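Local coordinates for protein seryl-tRNA synthetase, cytoplasmic (Candida albicans, PDB 3QO8) that joins serine to tRNA(Ser) in two steps, activating the amino acid with ATP as Ser-AMP and then passing it to the acceptor end of the tRNA, at residues Leu152-Asp162 / Ile442-Lys450; Ser252-Pro263 / Arg379-Ile387. One frame throughout, in Å; residues are numbered along the deposited sequence.

Contact 1 of 2, residues Leu152-Asp162 / Ile442-Lys450; sequences LSHHEVLLRLD and IPYIKELPK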
loop_
_atom_site.group_PDB
_atom_site.type_symbol
_atom_site.label_atom_id
_atom_site.label_comp_id
_atom_site.label_asym_id
_atom_site.label_seq_id
_atom_site.Cartn_x
_atom_site.Cartn_y
_atom_site.Cartn_z
ATOM N N LEU A 152 -26.267 -17.256 4.936
ATOM C CA LEU A 152 -25.355 -16.313 5.578
ATOM C C LEU A 152 -24.904 -15.233 4.612
ATOM O O LEU A 152 -24.775 -15.490 3.431
ATOM C CB LEU A 152 -24.115 -17.039 6.095
ATOM C CG LEU A 152 -24.405 -18.155 7.085
ATOM C CD1 LEU A 152 -23.111 -18.822 7.493
ATOM C CD2 LEU A 152 -25.151 -17.602 8.290
ATOM N N SER A 153 -24.654 -14.033 5.124
ATOM C CA SER A 153 -24.065 -12.966 4.306
ATOM C C SER A 153 -22.580 -13.257 4.087
ATOM O O SER A 153 -21.988 -14.087 4.776
ATOM C CB SER A 153 -24.174 -11.634 5.036
ATOM O OG SER A 153 -23.350 -11.698 6.188
ATOM N N HIS A 154 -21.960 -12.554 3.142
ATOM C CA HIS A 154 -20.545 -12.774 2.895
ATOM C C HIS A 154 -19.724 -12.610 4.164
ATOM O O HIS A 154 -18.796 -13.377 4.399
ATOM C CB HIS A 154 -20.024 -11.841 1.803
ATOM C CG HIS A 154 -20.387 -10.403 2.009
ATOM N ND1 HIS A 154 -19.622 -9.542 2.767
ATOM C CD2 HIS A 154 -21.425 -9.672 1.544
ATOM C CE1 HIS A 154 -20.170 -8.341 2.760
ATOM N NE2 HIS A 154 -21.268 -8.392 2.026
ATOM N N HIS A 155 -20.053 -11.631 5.001
ATOM C CA HIS A 155 -19.204 -11.428 6.178
ATOM C C HIS A 155 -19.380 -12.533 7.228
ATOM O O HIS A 155 -18.435 -12.891 7.930
ATOM C CB HIS A 155 -19.356 -10.029 6.782
ATOM C CG HIS A 155 -20.698 -9.760 7.380
ATOM N ND1 HIS A 155 -20.982 -10.003 8.708
ATOM C CD2 HIS A 155 -21.827 -9.241 6.842
ATOM C CE1 HIS A 155 -22.233 -9.659 8.957
ATOM N NE2 HIS A 155 -22.768 -9.192 7.842
ATOM N N GLU A 156 -20.583 -13.094 7.301
ATOM C CA GLU A 156 -20.856 -14.218 8.191
ATOM C C GLU A 156 -20.138 -15.485 7.736
ATOM O O GLU A 156 -19.539 -16.197 8.540
ATOM C CB GLU A 156 -22.376 -14.463 8.287
ATOM C CG GLU A 156 -23.084 -13.435 9.175
ATOM C CD GLU A 156 -24.613 -13.479 9.062
ATOM O OE1 GLU A 156 -25.127 -13.777 7.969
ATOM O OE2 GLU A 156 -25.302 -13.202 10.068
ATOM N N VAL A 157 -20.213 -15.773 6.444
ATOM C CA VAL A 157 -19.449 -16.887 5.896
ATOM C C VAL A 157 -17.965 -16.722 6.228
ATOM O O VAL A 157 -17.339 -17.630 6.765
ATOM C CB VAL A 157 -19.624 -16.986 4.381
ATOM C CG1 VAL A 157 -18.726 -18.096 3.801
ATOM C CG2 VAL A 157 -21.112 -17.239 4.039
ATOM N N LEU A 158 -17.406 -15.556 5.923
ATOM C CA LEU A 158 -15.974 -15.352 6.121
ATOM C C LEU A 158 -15.606 -15.498 7.590
ATOM O O LEU A 158 -14.560 -16.034 7.911
ATOM C CB LEU A 158 -15.531 -13.987 5.594
ATOM C CG LEU A 158 -14.029 -13.744 5.407
ATOM C CD1 LEU A 158 -13.348 -14.869 4.599
ATOM C CD2 LEU A 158 -13.829 -12.394 4.731
ATOM N N LEU A 159 -16.472 -15.034 8.483
ATOM C CA LEU A 159 -16.222 -15.217 9.906
ATOM C C LEU A 159 -16.264 -16.703 10.295
ATOM O O LEU A 159 -15.410 -17.184 11.024
ATOM C CB LEU A 159 -17.239 -14.428 10.737
ATOM C CG LEU A 159 -16.856 -14.213 12.196
ATOM C CD1 LEU A 159 -15.597 -13.367 12.263
ATOM C CD2 LEU A 159 -17.988 -13.548 12.957
ATOM N N ARG A 160 -17.262 -17.439 9.816
ATOM C CA ARG A 160 -17.372 -18.847 10.195
ATOM C C ARG A 160 -16.175 -19.647 9.677
ATOM O O ARG A 160 -15.792 -20.656 10.271
ATOM C CB ARG A 160 -18.698 -19.455 9.698
ATOM C CG ARG A 160 -19.930 -18.951 10.446
ATOM C CD ARG A 160 -21.040 -19.999 10.422
ATOM N NE ARG A 160 -20.637 -21.223 11.112
ATOM C CZ ARG A 160 -21.336 -22.357 11.106
ATOM N NH1 ARG A 160 -22.481 -22.432 10.446
ATOM N NH2 ARG A 160 -20.888 -23.420 11.764
ATOM N N LEU A 161 -15.577 -19.183 8.580
ATOM C CA LEU A 161 -14.399 -19.831 8.009
ATOM C C LEU A 161 -13.112 -19.428 8.732
ATOM O O LEU A 161 -12.039 -19.957 8.447
ATOM C CB LEU A 161 -14.269 -19.496 6.516
ATOM C CG LEU A 161 -15.345 -20.081 5.592
ATOM C CD1 LEU A 161 -15.228 -19.521 4.175
ATOM C CD2 LEU A 161 -15.260 -21.604 5.586
ATOM N N ASP A 162 -13.228 -18.491 9.666
ATOM C CA ASP A 162 -12.058 -17.884 10.291
ATOM C C ASP A 162 -11.132 -17.337 9.195
ATOM O O ASP A 162 -9.927 -17.575 9.216
ATOM C CB ASP A 162 -11.308 -18.907 11.147
ATOM C CG ASP A 162 -10.274 -18.264 12.059
ATOM O OD1 ASP A 162 -10.452 -17.078 12.435
ATOM O OD2 ASP A 162 -9.285 -18.953 12.403
ATOM N N ILE A 442 -13.807 -26.167 2.078
ATOM C CA ILE A 442 -13.225 -25.861 3.376
ATOM C C ILE A 442 -14.329 -25.701 4.419
ATOM O O ILE A 442 -15.341 -25.039 4.168
ATOM C CB ILE A 442 -12.301 -24.625 3.321
ATOM C CG1 ILE A 442 -13.056 -23.372 2.894
ATOM C CG2 ILE A 442 -11.116 -24.887 2.365
ATOM C CD1 ILE A 442 -12.182 -22.083 2.925
ATOM N N PRO A 443 -14.151 -26.335 5.588
ATOM C CA PRO A 443 -15.215 -26.383 6.596
ATOM C C PRO A 443 -15.346 -25.108 7.409
ATOM O O PRO A 443 -14.364 -24.397 7.608
ATOM C CB PRO A 443 -14.775 -27.534 7.507
ATOM C CG PRO A 443 -13.282 -27.530 7.396
ATOM C CD PRO A 443 -12.997 -27.171 5.963
ATOM N N TYR A 444 -16.565 -24.826 7.867
ATOM C CA TYR A 444 -16.776 -23.791 8.862
ATOM C C TYR A 444 -16.023 -24.214 10.109
ATOM O O TYR A 444 -16.015 -25.390 10.465
ATOM C CB TYR A 444 -18.262 -23.638 9.175
ATOM C CG TYR A 444 -19.053 -22.949 8.080
ATOM C CD1 TYR A 444 -18.468 -21.964 7.288
ATOM C CD2 TYR A 444 -20.373 -23.297 7.828
ATOM C CE1 TYR A 444 -19.186 -21.338 6.290
ATOM C CE2 TYR A 444 -21.100 -22.676 6.826
ATOM C CZ TYR A 444 -20.496 -21.693 6.065
ATOM O OH TYR A 444 -21.209 -21.073 5.070
ATOM N N ILE A 445 -15.392 -23.251 10.761
ATOM C CA ILE A 445 -14.516 -23.522 11.892
ATOM C C ILE A 445 -15.110 -22.926 13.156
ATOM O O ILE A 445 -14.854 -23.403 14.257
ATOM C CB ILE A 445 -13.118 -22.880 11.666
ATOM C CG1 ILE A 445 -12.346 -23.626 10.584
ATOM C CG2 ILE A 445 -12.316 -22.855 12.949
ATOM C CD1 ILE A 445 -10.965 -23.069 10.356
ATOM N N LYS A 446 -15.894 -21.869 12.986
ATOM C CA LYS A 446 -16.459 -21.128 14.108
ATOM C C LYS A 446 -17.961 -21.011 13.915
ATOM O O LYS A 446 -18.444 -21.085 12.789
ATOM C CB LYS A 446 -15.850 -19.720 14.170
ATOM C CG LYS A 446 -14.320 -19.706 14.164
ATOM C CD LYS A 446 -13.736 -18.343 14.528
ATOM C CE LYS A 446 -14.038 -17.308 13.461
ATOM N NZ LYS A 446 -13.265 -16.040 13.626
ATOM N N GLU A 447 -18.695 -20.830 15.010
ATOM C CA GLU A 447 -20.126 -20.552 14.935
ATOM C C GLU A 447 -20.334 -19.048 15.029
ATOM O O GLU A 447 -19.505 -18.348 15.601
ATOM C CB GLU A 447 -20.864 -21.230 16.094
ATOM C CG GLU A 447 -20.721 -22.742 16.148
ATOM C CD GLU A 447 -21.901 -23.468 15.524
ATOM O OE1 GLU A 447 -22.876 -22.796 15.114
ATOM O OE2 GLU A 447 -21.852 -24.715 15.446
ATOM N N LEU A 448 -21.435 -18.543 14.480
ATOM C CA LEU A 448 -21.774 -17.140 14.684
ATOM C C LEU A 448 -22.380 -16.995 16.074
ATOM O O LEU A 448 -23.097 -17.884 16.534
ATOM C CB LEU A 448 -22.773 -16.643 13.639
ATOM C CG LEU A 448 -22.374 -16.618 12.165
ATOM C CD1 LEU A 448 -23.526 -16.083 11.339
ATOM C CD2 LEU A 448 -21.130 -15.778 11.969
ATOM N N PRO A 449 -22.099 -15.875 16.751
ATOM C CA PRO A 449 -22.691 -15.666 18.075
ATOM C C PRO A 449 -24.220 -15.718 18.029
ATOM O O PRO A 449 -24.835 -16.286 18.930
ATOM C CB PRO A 449 -22.205 -14.264 18.467
ATOM C CG PRO A 449 -21.789 -13.619 17.186
ATOM C CD PRO A 449 -21.275 -14.733 16.323
ATOM N N LYS A 450 -24.818 -15.165 16.978
ATOM C CA LYS A 450 -26.273 -15.039 16.909
ATOM C C LYS A 450 -27.017 -16.337 16.559
ATOM O O LYS A 450 -27.984 -16.693 17.232
ATOM C CB LYS A 450 -26.676 -13.918 15.943
ATOM C CG LYS A 450 -26.652 -14.302 14.473
ATOM C CD LYS A 450 -27.691 -13.508 13.693
ATOM C CE LYS A 450 -27.837 -14.023 12.269
ATOM N NZ LYS A 450 -28.921 -13.299 11.546
HETATM O O HOH W 1 -27.490 -11.611 9.647
#

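Contact 2 of 2, residues Ser252-Pro263 / Arg379-Ile387; sequences SAYHAGEWFESP and RNLEIRCGI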
loop_
_atom_site.group_PDB
_atom_site.type_symbol
_atom_site.label_atom_id
_atom_site.label_comp_id
_atom_site.label_asym_id
_atom_site.label_seq_id
_atom_site.Cartn_x
_atom_site.Cartn_y
_atom_site.Cartn_z
ATOM N N SER A 252 -2.336 4.570 -16.561
ATOM C CA SER A 252 -2.733 5.521 -17.596
ATOM C C SER A 252 -1.571 6.478 -17.889
ATOM O O SER A 252 -1.404 6.939 -19.016
ATOM C CB SER A 252 -3.999 6.304 -17.207
ATOM O OG SER A 252 -3.724 7.269 -16.200
ATOM N N ALA A 253 -0.754 6.761 -16.874
ATOM C CA ALA A 253 0.379 7.672 -17.056
ATOM C C ALA A 253 1.639 6.958 -17.542
ATOM O O ALA A 253 2.649 7.601 -17.807
ATOM C CB ALA A 253 0.674 8.417 -15.769
ATOM N N TYR A 254 1.577 5.631 -17.641
ATOM C CA TYR A 254 2.730 4.810 -18.031
ATOM C C TYR A 254 3.343 5.288 -19.354
ATOM O O TYR A 254 4.563 5.418 -19.469
ATOM C CB TYR A 254 2.293 3.345 -18.138
ATOM C CG TYR A 254 3.398 2.309 -18.285
ATOM C CD1 TYR A 254 4.209 1.964 -17.205
ATOM C CD2 TYR A 254 3.590 1.640 -19.484
ATOM C CE1 TYR A 254 5.195 0.994 -17.322
ATOM C CE2 TYR A 254 4.577 0.668 -19.616
ATOM C CZ TYR A 254 5.370 0.349 -18.527
ATOM O OH TYR A 254 6.350 -0.602 -18.660
ATOM N N HIS A 255 2.497 5.548 -20.348
ATOM C CA HIS A 255 2.973 5.988 -21.663
ATOM C C HIS A 255 2.830 7.491 -21.883
ATOM O O HIS A 255 2.865 7.950 -23.025
ATOM C CB HIS A 255 2.245 5.241 -22.788
ATOM C CG HIS A 255 2.586 3.788 -22.864
ATOM N ND1 HIS A 255 3.838 3.337 -23.229
ATOM C CD2 HIS A 255 1.841 2.681 -22.627
ATOM C CE1 HIS A 255 3.852 2.016 -23.198
ATOM N NE2 HIS A 255 2.653 1.594 -22.839
ATOM N N ALA A 256 2.664 8.256 -20.805
ATOM C CA ALA A 256 2.595 9.714 -20.921
ATOM C C ALA A 256 3.778 10.244 -21.732
ATOM O O ALA A 256 4.924 9.812 -21.528
ATOM C CB ALA A 256 2.594 10.368 -19.542
ATOM N N GLY A 257 3.495 11.178 -22.638
ATOM C CA GLY A 257 4.519 11.838 -23.432
ATOM C C GLY A 257 5.148 10.940 -24.473
ATOM O O GLY A 257 6.204 11.258 -25.007
ATOM N N GLU A 258 4.511 9.809 -24.758
ATOM C CA GLU A 258 5.029 8.883 -25.760
ATOM C C GLU A 258 4.161 8.935 -27.011
ATOM O O GLU A 258 3.117 9.578 -27.022
ATOM C CB GLU A 258 5.147 7.459 -25.195
ATOM C CG GLU A 258 6.180 7.366 -24.070
ATOM C CD GLU A 258 6.238 5.991 -23.414
ATOM O OE1 GLU A 258 5.893 4.985 -24.069
ATOM O OE2 GLU A 258 6.635 5.921 -22.240
ATOM N N TRP A 259 4.610 8.277 -28.073
ATOM C CA TRP A 259 3.993 8.434 -29.381
ATOM C C TRP A 259 3.957 7.084 -30.063
ATOM O O TRP A 259 5.004 6.517 -30.368
ATOM C CB TRP A 259 4.821 9.424 -30.223
ATOM C CG TRP A 259 4.141 9.900 -31.488
ATOM C CD1 TRP A 259 3.134 9.273 -32.171
ATOM C CD2 TRP A 259 4.420 11.109 -32.212
ATOM N NE1 TRP A 259 2.778 10.014 -33.275
ATOM C CE2 TRP A 259 3.548 11.147 -33.319
ATOM C CE3 TRP A 259 5.327 12.158 -32.033
ATOM C CZ2 TRP A 259 3.555 12.195 -34.243
ATOM C CZ3 TRP A 259 5.328 13.198 -32.950
ATOM C CH2 TRP A 259 4.460 13.206 -34.042
ATOM N N PHE A 260 2.756 6.555 -30.279
ATOM C CA PHE A 260 2.601 5.333 -31.046
ATOM C C PHE A 260 2.490 5.726 -32.516
ATOM O O PHE A 260 1.397 5.893 -33.048
ATOM C CB PHE A 260 1.381 4.540 -30.554
ATOM C CG PHE A 260 1.521 4.055 -29.132
ATOM C CD1 PHE A 260 2.195 2.876 -28.851
ATOM C CD2 PHE A 260 1.008 4.795 -28.077
ATOM C CE1 PHE A 260 2.332 2.429 -27.543
ATOM C CE2 PHE A 260 1.144 4.355 -26.768
ATOM C CZ PHE A 260 1.803 3.173 -26.503
ATOM N N GLU A 261 3.644 5.906 -33.155
ATOM C CA GLU A 261 3.688 6.508 -34.481
ATOM C C GLU A 261 3.385 5.515 -35.600
ATOM O O GLU A 261 3.132 5.913 -36.736
ATOM C CB GLU A 261 5.028 7.220 -34.712
ATOM C CG GLU A 261 6.118 6.348 -35.310
ATOM C CD GLU A 261 6.698 5.339 -34.340
ATOM O OE1 GLU A 261 6.326 5.346 -33.147
ATOM O OE2 GLU A 261 7.542 4.534 -34.778
ATOM N N SER A 262 3.393 4.225 -35.276
ATOM C CA SER A 262 2.973 3.200 -36.231
ATOM C C SER A 262 1.915 2.329 -35.571
ATOM O O SER A 262 2.174 1.178 -35.225
ATOM C CB SER A 262 4.157 2.346 -36.677
ATOM O OG SER A 262 5.224 3.166 -37.113
ATOM N N PRO A 263 0.720 2.891 -35.388
ATOM C CA PRO A 263 -0.324 2.288 -34.551
ATOM C C PRO A 263 -0.864 0.967 -35.099
ATOM O O PRO A 263 -1.258 0.110 -34.306
ATOM C CB PRO A 263 -1.421 3.357 -34.535
ATOM C CG PRO A 263 -1.176 4.173 -35.777
ATOM C CD PRO A 263 0.308 4.184 -35.959
ATOM N N ARG A 379 -5.053 12.983 -24.150
ATOM C CA ARG A 379 -4.763 14.370 -24.517
ATOM C C ARG A 379 -4.002 15.037 -23.377
ATOM O O ARG A 379 -3.010 15.721 -23.591
ATOM C CB ARG A 379 -6.053 15.152 -24.845
ATOM C CG ARG A 379 -5.811 16.626 -25.199
ATOM C CD ARG A 379 -7.090 17.317 -25.749
ATOM N NE ARG A 379 -7.472 16.780 -27.053
ATOM C CZ ARG A 379 -8.392 15.839 -27.236
ATOM N NH1 ARG A 379 -9.060 15.335 -26.200
ATOM N NH2 ARG A 379 -8.654 15.404 -28.457
ATOM N N ASN A 380 -4.458 14.819 -22.151
ATOM C CA ASN A 380 -3.812 15.444 -21.001
ATOM C C ASN A 380 -2.402 14.889 -20.762
ATOM O O ASN A 380 -1.484 15.626 -20.405
ATOM C CB ASN A 380 -4.680 15.291 -19.752
ATOM C CG ASN A 380 -4.413 16.367 -18.724
ATOM O OD1 ASN A 380 -3.830 17.405 -19.033
ATOM N ND2 ASN A 380 -4.844 16.130 -17.492
ATOM N N LEU A 381 -2.239 13.593 -20.999
ATOM C CA LEU A 381 -0.965 12.907 -20.770
ATOM C C LEU A 381 -0.068 12.918 -22.012
ATOM O O LEU A 381 1.057 12.409 -21.981
ATOM C CB LEU A 381 -1.250 11.475 -20.324
ATOM C CG LEU A 381 -1.894 11.386 -18.937
ATOM C CD1 LEU A 381 -2.649 10.061 -18.752
ATOM C CD2 LEU A 381 -0.832 11.575 -17.848
ATOM N N GLU A 382 -0.577 13.501 -23.093
ATOM C CA GLU A 382 0.144 13.580 -24.365
ATOM C C GLU A 382 0.603 12.212 -24.855
ATOM O O GLU A 382 1.803 11.967 -25.032
ATOM C CB GLU A 382 1.334 14.543 -24.264
ATOM C CG GLU A 382 0.949 15.973 -23.908
ATOM C CD GLU A 382 0.254 16.708 -25.043
ATOM O OE1 GLU A 382 0.225 16.181 -26.175
ATOM O OE2 GLU A 382 -0.257 17.823 -24.805
ATOM N N ILE A 383 -0.357 11.320 -25.072
ATOM C CA ILE A 383 -0.062 10.004 -25.621
ATOM C C ILE A 383 -0.550 9.959 -27.063
ATOM O O ILE A 383 -1.724 9.703 -27.333
ATOM C CB ILE A 383 -0.699 8.878 -24.796
ATOM C CG1 ILE A 383 -0.344 9.048 -23.318
ATOM C CG2 ILE A 383 -0.248 7.508 -25.325
ATOM C CD1 ILE A 383 -1.031 8.017 -22.394
ATOM N N ARG A 384 0.359 10.233 -27.993
ATOM C CA ARG A 384 -0.023 10.447 -29.381
ATOM C C ARG A 384 -0.183 9.155 -30.173
ATOM O O ARG A 384 0.447 8.137 -29.880
ATOM C CB ARG A 384 0.964 11.390 -30.089
ATOM C CG ARG A 384 1.039 12.760 -29.446
ATOM C CD ARG A 384 1.942 13.712 -30.222
ATOM N NE ARG A 384 1.443 13.957 -31.572
ATOM C CZ ARG A 384 1.884 14.929 -32.365
ATOM N NH1 ARG A 384 2.834 15.758 -31.936
ATOM N NH2 ARG A 384 1.379 15.071 -33.583
ATOM N N CYS A 385 -1.035 9.226 -31.185
ATOM C CA CYS A 385 -1.319 8.097 -32.047
ATOM C C CYS A 385 -1.176 8.490 -33.516
ATOM O O CYS A 385 -1.863 9.391 -33.996
ATOM C CB CYS A 385 -2.742 7.602 -31.796
ATOM S SG CYS A 385 -3.162 6.119 -32.717
ATOM N N GLY A 386 -0.283 7.804 -34.218
ATOM C CA GLY A 386 -0.115 7.971 -35.651
ATOM C C GLY A 386 0.242 9.369 -36.130
ATOM O O GLY A 386 0.613 10.245 -35.335
ATOM N N ILE A 387 0.128 9.548 -37.449
ATOM C CA ILE A 387 0.368 10.814 -38.150
ATOM C C ILE A 387 1.249 11.796 -37.389
ATOM O O ILE A 387 2.188 12.358 -37.950
ATOM C CB ILE A 387 -0.961 11.507 -38.552
ATOM C CG1 ILE A 387 -0.689 12.730 -39.430
ATOM C CG2 ILE A 387 -1.767 11.892 -37.318
ATOM C CD1 ILE A 387 -1.944 13.441 -39.892
#

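Contact 1 of 2, residues Leu152-Asp162 / Ile442-Lys450
Arg160 and Tyr444 meet where the C-terminal tail of the synthetase, leaving the edge strand 441-443, wraps across the short helix 154-160. CD of Arg160 stands over the centre of the Tyr444 ring, a CH-pi contact 4.3 Å from the centroid, and the guanidinium leans over the CD2 side of that ring with the planes 27° apart. A bend at chi3 (63°) swings the arginine head back to the tail, where NE donates within the guanidinium plane to Lys446 O at 2.8 Å. Glu447 OE1 lies over the other guanidinium face, a long, purely electrostatic pairing. Arg160 O accepts from both Ile445 N (2.7 Å) and Lys446 N (3.0 Å). On the far side of Arg160, Leu448 lays CD2 against the arginine CG and presses CD1 on CG of Glu156, 3.4 Å away, crossing that chain at about a right angle. Leu161 CD2 reaches CD1 of the tyrosine at 3.6 Å, while Leu152 CD1 approaches its hydroxyl end. Further out, Asp162, in a Schellman motif after the last turn, pairs OD1 with Lys446 NZ in a salt bridge and OD2 with Arg181. At the helix start, Ser153 and Glu156 form a capping box: Glu156 OE1 takes the Ser153 N-H on its anti lone pair at 2.9 Å, N-H...O angle 171°.

Contact 2 of 2, residues Ser252-Pro263 / Arg379-Ile387
Trp259 and Arg384 pair side by side on a two-stranded parallel sheet, 259-260 with 384-385, in the class II catalytic core. CB of Arg384 sits over the five-membered ring of Trp259, 3.7 Å from its centroid. The chain then runs along the indole: CD nears CD2 and CE3, and NE lies above the indole, offset toward its rim, near CE2 and CZ2. A bend at chi3 lays the guanidinium flat on the six-membered ring, planes 13° apart, with CZ 3.5 Å from Trp259 CH2, a cation-pi stack. The indole reaches this position with CG anti to its own N (chi1 -168°), which also carries NE1 to Gly386 O; that bond is 3.0 Å long and meets the oxygen from above the carbonyl plane. The strands are joined by backbone bonds from Arg384 N to Glu258 O, Phe260 N to Arg384 O and Gly386 N to Phe260 O. The sheet's other face carries Phe260, whose CE2 touches Ile383 CG2 at 3.7 Å, and Cys385; Leu306 of strand 297-307 packs on Phe260 and Ile383. Phe260 CZ also covers one face of His255, whose NE2 bonds to Tyr271 OH. Arg168 of the second subunit forms a salt bridge with Glu258 OE2. The other oxygen, Glu258 OE1, accepts from His255 ND1 at 2.8 Å, in the imidazole plane but from above the carboxylate plane, and nearly straight (174°).

In the fold
From the N terminus the chain first builds the long helices 30-65 and 74-107, part of the tRNA-binding extension, then reaches helix 154-160, the first half of contact 1. It continues through the class II core, passing 252-263 and returning at 379-387, so that contact 2 closes a loop of 115 residues. Only at 442-450 does the C-terminal tail meet helix 154-160, closing the larger loop of 279 residues around the smaller one; the two nest and do not cross. Contact 1 ties the tail to helix 154-160, which packs on helix 408-419; contact 2 pairs strands 259-260 and 384-385 beside strand 297-307 and the second subunit. Their centres lie about 49 Å apart, on opposite sides of the chain's centre.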